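Local coordinates for protein 4-oxalocrotonate decarboxylase NahK (Pseudomonas putida, PDB 5D2K) that catalyses the metal-assisted decarboxylation of (3E)-2-oxohex-3-enedioate to 2-oxopent-4-enoate and carbon dioxide, a step in naphthalene degradation, at residues N63-T73 against T85-Y94. The protein carries 1 engineered substitution. Sequence-based numbering, arbitrary orientation.
Sequences NKIVGLKMGLT and TPIYGFLADY. With OOG (2-oxoadipic acid), chain D; EDO (1,2-ethanediol), chain H.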
ATOM      1  N   ASN A  63       1.919  15.445  10.323  1.00 10.90           N
ATOM      2  CA  ASN A  63       2.432  14.507   9.320  1.00 10.09           C
ATOM      3  C   ASN A  63       2.056  14.953   7.912  1.00 10.63           C
ATOM      4  O   ASN A  63       0.913  15.358   7.662  1.00 11.99           O
ATOM      5  CB  ASN A  63       1.882  13.080   9.490  1.00  9.22           C
ATOM      6  CG  ASN A  63       2.146  12.457  10.842  1.00 12.80           C
ATOM      7  OD1 ASN A  63       1.586  11.396  11.123  1.00 13.43           O
ATOM      8  ND2 ASN A  63       2.986  13.077  11.674  1.00 15.32           N
ATOM      9  N   LYS A  64       3.000  14.863   6.975  1.00 10.39           N
ATOM     10  CA  LYS A  64       2.658  15.024   5.569  1.00 10.13           C
ATOM     11  C   LYS A  64       2.199  13.686   5.001  1.00 11.94           C
ATOM     12  O   LYS A  64       2.729  12.638   5.371  1.00 10.87           O
ATOM     13  CB  LYS A  64       3.856  15.554   4.772  1.00 10.03           C
ATOM     14  CG  LYS A  64       4.333  16.938   5.223  1.00 14.22           C
ATOM     15  CD  LYS A  64       3.227  17.981   5.041  1.00 17.59           C
ATOM     16  CE  LYS A  64       3.768  19.393   5.213  1.00 23.50           C
ATOM     17  NZ  LYS A  64       2.733  20.435   4.980  1.00 27.29           N
ATOM     18  N   ILE A  65       1.209  13.724   4.117  1.00 11.14           N
ATOM     19  CA  ILE A  65       0.772  12.521   3.424  1.00 10.52           C
ATOM     20  C   ILE A  65       1.522  12.500   2.091  1.00 12.62           C
ATOM     21  O   ILE A  65       1.313  13.366   1.232  1.00 16.59           O
ATOM     22  CB  ILE A  65      -0.762  12.494   3.235  1.00 12.97           C
ATOM     23  CG1 ILE A  65      -1.477  12.704   4.576  1.00 12.14           C
ATOM     24  CG2 ILE A  65      -1.210  11.182   2.583  1.00 15.59           C
ATOM     25  CD1 ILE A  65      -1.093  11.690   5.670  1.00 12.62           C
ATOM     26  N   VAL A  66       2.431  11.541   1.937  1.00 10.02           N
ATOM     27  CA  VAL A  66       3.377  11.583   0.815  1.00 10.62           C
ATOM     28  C   VAL A  66       3.010  10.650  -0.319  1.00 13.58           C
ATOM     29  O   VAL A  66       3.755  10.555  -1.299  1.00 17.22           O
ATOM     30  CB  VAL A  66       4.810  11.252   1.269  1.00 10.99           C
ATOM     31  CG1 VAL A  66       5.290  12.273   2.303  1.00 13.61           C
ATOM     32  CG2 VAL A  66       4.901   9.824   1.832  1.00 13.27           C
ATOM     33  N   GLY A  67       1.859   9.996  -0.214  1.00 11.17           N
ATOM     34  CA  GLY A  67       1.373   9.177  -1.312  1.00 11.59           C
ATOM     35  C   GLY A  67       0.176   8.312  -0.986  1.00 12.29           C
ATOM     36  O   GLY A  67      -0.399   8.412   0.088  1.00 10.62           O
ATOM     37  N   LEU A  68      -0.195   7.461  -1.935  1.00  9.88           N
ATOM     38  CA  LEU A  68      -1.296   6.522  -1.786  1.00 10.33           C
ATOM     39  C   LEU A  68      -0.818   5.129  -2.191  1.00 11.35           C
ATOM     40  O   LEU A  68       0.151   5.014  -2.947  1.00  9.85           O
ATOM     41  CB  LEU A  68      -2.494   6.929  -2.658  1.00 10.89           C
ATOM     42  CG  LEU A  68      -3.110   8.294  -2.389  1.00 11.55           C
ATOM     43  CD1 LEU A  68      -4.090   8.649  -3.507  1.00 12.87           C
ATOM     44  CD2 LEU A  68      -3.780   8.333  -1.017  1.00 13.48           C
ATOM     45  N   LYS A  69      -1.479   4.082  -1.697  1.00 11.18           N
ATOM     46  CA  LYS A  69      -1.177   2.722  -2.149  1.00 10.72           C
ATOM     47  C   LYS A  69      -2.444   1.989  -2.563  1.00 14.03           C
ATOM     48  O   LYS A  69      -3.527   2.237  -2.044  1.00 12.84           O
ATOM     49  CB  LYS A  69      -0.405   1.900  -1.089  1.00 11.75           C
ATOM     50  CG  LYS A  69      -0.911   1.945   0.360  1.00 18.44           C
ATOM     51  CD  LYS A  69      -1.922   0.853   0.710  1.00 20.04           C
ATOM     52  CE  LYS A  69      -1.381  -0.561   0.510  1.00 14.05           C
ATOM     53  NZ  LYS A  69      -0.719  -1.250   1.686  1.00 13.77           N
ATOM     54  N   MET A  70      -2.296   1.124  -3.555  1.00 12.89           N
ATOM     55  CA  MET A  70      -3.337   0.172  -3.924  1.00 11.72           C
ATOM     56  C   MET A  70      -2.964  -1.189  -3.381  1.00 11.27           C
ATOM     57  O   MET A  70      -1.785  -1.584  -3.430  1.00 14.00           O
ATOM     58  CB  MET A  70      -3.512   0.120  -5.438  1.00 11.28           C
ATOM     59  CG  MET A  70      -4.265   1.323  -5.988  1.00 13.47           C
ATOM     60  SD  MET A  70      -6.021   1.275  -5.614  1.00 12.86           S
ATOM     61  CE  MET A  70      -6.525  -0.117  -6.607  1.00 17.68           C
ATOM     62  N   GLY A  71      -3.956  -1.901  -2.860  1.00 11.97           N
ATOM     63  CA  GLY A  71      -3.727  -3.226  -2.321  1.00 14.95           C
ATOM     64  C   GLY A  71      -4.662  -4.264  -2.900  1.00 16.42           C
ATOM     65  O   GLY A  71      -5.757  -3.932  -3.377  1.00 12.42           O
ATOM     66  N   LEU A  72      -4.221  -5.521  -2.841  1.00 17.61           N
ATOM     67  CA  LEU A  72      -4.991  -6.656  -3.334  1.00 19.21           C
ATOM     68  C   LEU A  72      -5.326  -6.461  -4.808  1.00 16.63           C
ATOM     69  O   LEU A  72      -6.484  -6.507  -5.220  1.00 16.16           O
ATOM     70  CB  LEU A  72      -6.254  -6.852  -2.501  1.00 19.65           C
ATOM     71  CG  LEU A  72      -5.943  -6.865  -0.996  1.00 24.29           C
ATOM     72  CD1 LEU A  72      -7.195  -7.107  -0.187  1.00 23.64           C
ATOM     73  CD2 LEU A  72      -4.851  -7.894  -0.650  1.00 23.99           C
ATOM     74  N   THR A  73      -4.284  -6.248  -5.595  1.00 15.33           N
ATOM     75  CA  THR A  73      -4.430  -5.991  -7.019  1.00 12.10           C
ATOM     76  C   THR A  73      -3.875  -7.141  -7.849  1.00 14.98           C
ATOM     77  O   THR A  73      -4.057  -7.188  -9.056  1.00 16.74           O
ATOM     78  CB  THR A  73      -3.714  -4.685  -7.439  1.00 16.47           C
ATOM     79  OG1 THR A  73      -2.327  -4.748  -7.077  1.00 24.05           O
ATOM     80  CG2 THR A  73      -4.353  -3.485  -6.762  1.00 18.75           C
ATOM     81  N   THR A  85     -10.980  -8.220  -3.425  1.00 31.82           N
ATOM     82  CA  THR A  85     -11.436  -6.847  -3.630  1.00 27.45           C
ATOM     83  C   THR A  85     -10.291  -5.842  -3.470  1.00 25.54           C
ATOM     84  O   THR A  85      -9.729  -5.715  -2.378  1.00 23.41           O
ATOM     85  CB  THR A  85     -12.557  -6.473  -2.637  1.00 34.04           C
ATOM     86  OG1 THR A  85     -12.044  -6.518  -1.301  1.00 41.56           O
ATOM     87  CG2 THR A  85     -13.730  -7.441  -2.755  1.00 29.55           C
ATOM     88  N   PRO A  86      -9.944  -5.122  -4.549  1.00 27.08           N
ATOM     89  CA  PRO A  86      -8.884  -4.109  -4.462  1.00 17.17           C
ATOM     90  C   PRO A  86      -9.277  -2.945  -3.572  1.00 17.63           C
ATOM     91  O   PRO A  86     -10.413  -2.461  -3.611  1.00 18.90           O
ATOM     92  CB  PRO A  86      -8.715  -3.636  -5.903  1.00 22.26           C
ATOM     93  CG  PRO A  86      -9.348  -4.720  -6.747  1.00 27.39           C
ATOM     94  CD  PRO A  86     -10.484  -5.223  -5.914  1.00 30.22           C
ATOM     95  N   ILE A  87      -8.311  -2.498  -2.784  1.00 13.41           N
ATOM     96  CA  ILE A  87      -8.518  -1.448  -1.797  1.00 12.41           C
ATOM     97  C   ILE A  87      -7.396  -0.429  -1.908  1.00 10.30           C
ATOM     98  O   ILE A  87      -6.378  -0.685  -2.568  1.00 12.28           O
ATOM     99  CB  ILE A  87      -8.554  -2.030  -0.371  1.00 13.77           C
ATOM    100  CG1 ILE A  87      -7.229  -2.731  -0.053  1.00 14.89           C
ATOM    101  CG2 ILE A  87      -9.724  -3.010  -0.229  1.00 17.79           C
ATOM    102  CD1 ILE A  87      -7.177  -3.328   1.368  1.00 17.58           C
ATOM    103  N   TYR A  88      -7.569   0.728  -1.279  1.00 10.49           N
ATOM    104  CA  TYR A  88      -6.483   1.688  -1.217  1.00  9.59           C
ATOM    105  C   TYR A  88      -6.263   2.140   0.231  1.00 10.08           C
ATOM    106  O   TYR A  88      -7.106   1.912   1.097  1.00 11.31           O
ATOM    107  CB  TYR A  88      -6.739   2.897  -2.134  1.00 11.84           C
ATOM    108  CG  TYR A  88      -7.863   3.830  -1.708  1.00  9.59           C
ATOM    109  CD1 TYR A  88      -7.667   4.799  -0.727  1.00  9.00           C
ATOM    110  CD2 TYR A  88      -9.122   3.741  -2.301  1.00 12.80           C
ATOM    111  CE1 TYR A  88      -8.699   5.653  -0.352  1.00 11.32           C
ATOM    112  CE2 TYR A  88     -10.152   4.587  -1.942  1.00 12.70           C
ATOM    113  CZ  TYR A  88      -9.942   5.538  -0.961  1.00 11.23           C
ATOM    114  OH  TYR A  88     -10.973   6.381  -0.589  1.00 12.21           O
ATOM    115  N   GLY A  89      -5.115   2.761   0.468  1.00 10.93           N
ATOM    116  CA  GLY A  89      -4.815   3.409   1.735  1.00  9.84           C
ATOM    117  C   GLY A  89      -3.843   4.544   1.474  1.00 11.72           C
ATOM    118  O   GLY A  89      -3.448   4.779   0.327  1.00 11.15           O
ATOM    119  N   PHE A  90      -3.461   5.265   2.525  1.00  9.63           N
ATOM    120  CA  PHE A  90      -2.553   6.401   2.370  1.00  8.99           C
ATOM    121  C   PHE A  90      -1.180   6.129   2.981  1.00 10.97           C
ATOM    122  O   PHE A  90      -1.025   5.225   3.811  1.00  9.67           O
ATOM    123  CB  PHE A  90      -3.160   7.663   3.009  1.00 10.08           C
ATOM    124  CG  PHE A  90      -3.254   7.589   4.513  1.00 11.00           C
ATOM    125  CD1 PHE A  90      -2.175   7.954   5.311  1.00 13.05           C
ATOM    126  CD2 PHE A  90      -4.407   7.123   5.124  1.00 11.21           C
ATOM    127  CE1 PHE A  90      -2.251   7.862   6.697  1.00 11.72           C
ATOM    128  CE2 PHE A  90      -4.495   7.032   6.496  1.00 10.65           C
ATOM    129  CZ  PHE A  90      -3.412   7.399   7.291  1.00 11.48           C
ATOM    130  N   LEU A  91      -0.195   6.928   2.574  1.00  9.35           N
ATOM    131  CA  LEU A  91       1.177   6.811   3.074  1.00  9.45           C
ATOM    132  C   LEU A  91       1.600   8.088   3.804  1.00 10.29           C
ATOM    133  O   LEU A  91       1.593   9.184   3.222  1.00 10.63           O
ATOM    134  CB  LEU A  91       2.140   6.522   1.913  1.00  9.14           C
ATOM    135  CG  LEU A  91       1.789   5.298   1.066  1.00  9.18           C
ATOM    136  CD1 LEU A  91       2.692   5.251  -0.163  1.00 14.05           C
ATOM    137  CD2 LEU A  91       1.948   4.018   1.875  1.00  9.87           C
ATOM    138  N   ALA A  92       1.946   7.958   5.083  1.00  8.16           N
ATOM    139  CA  ALA A  92       2.456   9.092   5.852  1.00  9.05           C
ATOM    140  C   ALA A  92       3.968   9.235   5.694  1.00 10.36           C
ATOM    141  O   ALA A  92       4.677   8.246   5.417  1.00 10.28           O
ATOM    142  CB  ALA A  92       2.092   8.940   7.322  1.00 10.21           C
ATOM    143  N   ASP A  93       4.478  10.449   5.893  1.00  9.76           N
ATOM    144  CA  ASP A  93       5.893  10.680   5.625  1.00 10.43           C
ATOM    145  C   ASP A  93       6.832   9.787   6.454  1.00 10.82           C
ATOM    146  O   ASP A  93       7.823   9.289   5.915  1.00  9.84           O
ATOM    147  CB  ASP A  93       6.266  12.175   5.781  1.00 12.77           C
ATOM    148  CG  ASP A  93       5.779  12.829   7.075  1.00 11.46           C
ATOM    149  OD1 ASP A  93       5.407  12.164   8.068  1.00 10.83           O
ATOM    150  OD2 ASP A  93       5.827  14.082   7.085  1.00 11.64           O
ATOM    151  N   TYR A  94       6.520   9.537   7.726  1.00  9.89           N
ATOM    152  CA  TYR A  94       7.432   8.739   8.556  1.00  9.66           C
ATOM    153  C   TYR A  94       7.415   7.253   8.172  1.00 10.34           C
ATOM    154  O   TYR A  94       8.216   6.470   8.698  1.00 10.76           O
ATOM    155  CB  TYR A  94       7.117   8.907  10.051  1.00 10.64           C
ATOM    156  CG  TYR A  94       5.773   8.346  10.471  1.00 10.09           C
ATOM    157  CD1 TYR A  94       5.649   7.029  10.885  1.00 10.10           C
ATOM    158  CD2 TYR A  94       4.640   9.141  10.465  1.00  9.30           C
ATOM    159  CE1 TYR A  94       4.413   6.513  11.270  1.00 10.15           C
ATOM    160  CE2 TYR A  94       3.403   8.636  10.842  1.00 10.80           C
ATOM    161  CZ  TYR A  94       3.303   7.316  11.246  1.00 10.93           C
ATOM    162  OH  TYR A  94       2.082   6.798  11.638  1.00 11.66           O
TER
HETATM  163  C2  OOG D 302      -3.261  -5.554   2.778  1.00 22.99           C
HETATM  164  C3  OOG D 302      -2.236  -4.748   1.999  1.00 26.41           C
HETATM  165  C4  OOG D 302      -2.294  -5.086   0.523  1.00 22.44           C
HETATM  166  C6  OOG D 302      -0.756  -5.040  -1.582  1.00 17.49           C
HETATM  167  O4  OOG D 302       0.209  -4.534  -2.200  1.00 16.59           O
HETATM  168  O3  OOG D 302      -1.391  -6.011  -2.067  1.00 20.41           O
HETATM  169  C5  OOG D 302      -1.136  -4.478  -0.235  1.00 16.99           C
HETATM  170  C1  OOG D 302      -2.610  -6.786   3.375  1.00 30.42           C
HETATM  171  O1  OOG D 302      -2.544  -6.939   4.629  1.00 26.12           O
HETATM  172  O2  OOG D 302      -2.138  -7.665   2.607  1.00 31.38           O
HETATM  173  O5  OOG D 302      -0.488  -3.546   0.192  1.00 13.72           O
HETATM  174  C1  EDO H 306     -14.147   4.538  -1.529  1.00 21.14           C
HETATM  175  O1  EDO H 306     -13.321   5.639  -1.970  1.00 14.17           O
HETATM  176  C2  EDO H 306     -13.990   3.328  -2.448  1.00 26.54           C
HETATM  177  O2  EDO H 306     -15.094   2.424  -2.258  1.00 28.79           O
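An antiparallel strand pair with a classic beta bulge forms one wall of the active site: V66 and G67 both face L91. V66 N donates to L91 O at 2.8 Å, and L91 N returns a bond to G67 O. Beyond the bulge the ladder is regular. K69 and G89 exchange two backbone bonds, and so do G71 and I87, the latter with G71 N to I87 O at 2.7 Å.

K69, G71 and L72 serve the bound 2-oxoadipate. The K69 chain leaves with CG between its backbone N and carbonyl carbon (chi1 46°). It then bends over G89, with CD 3.7 Å from G89 N. K69 CG also rests on L91 CD2. Its NZ bonds OOG O5 at 2.7 Å and forms a salt bridge with E147, a ligand of the magnesium ion. L72 N gives a nearly straight bond (167°) to OOG O3. G71 lets the ligand lie close, with its CA 3.6 Å from OOG C5.

At the far end, D93 OD2 accepts K64 N from above the carboxylate plane (2.9 Å). N63 OD1 meets the edge of the Y94 ring, whose OH bonds E26 and K58.

On the face opposite K69 and L91, I65 CD1 touches F90, and M70 SD lies 3.9 Å from Y88 CB. M70 and Y88 pack on helix 213-225, F90 touches helix 44-60, and strand 236-238 runs parallel to 65-71, bonded to L68 and M70.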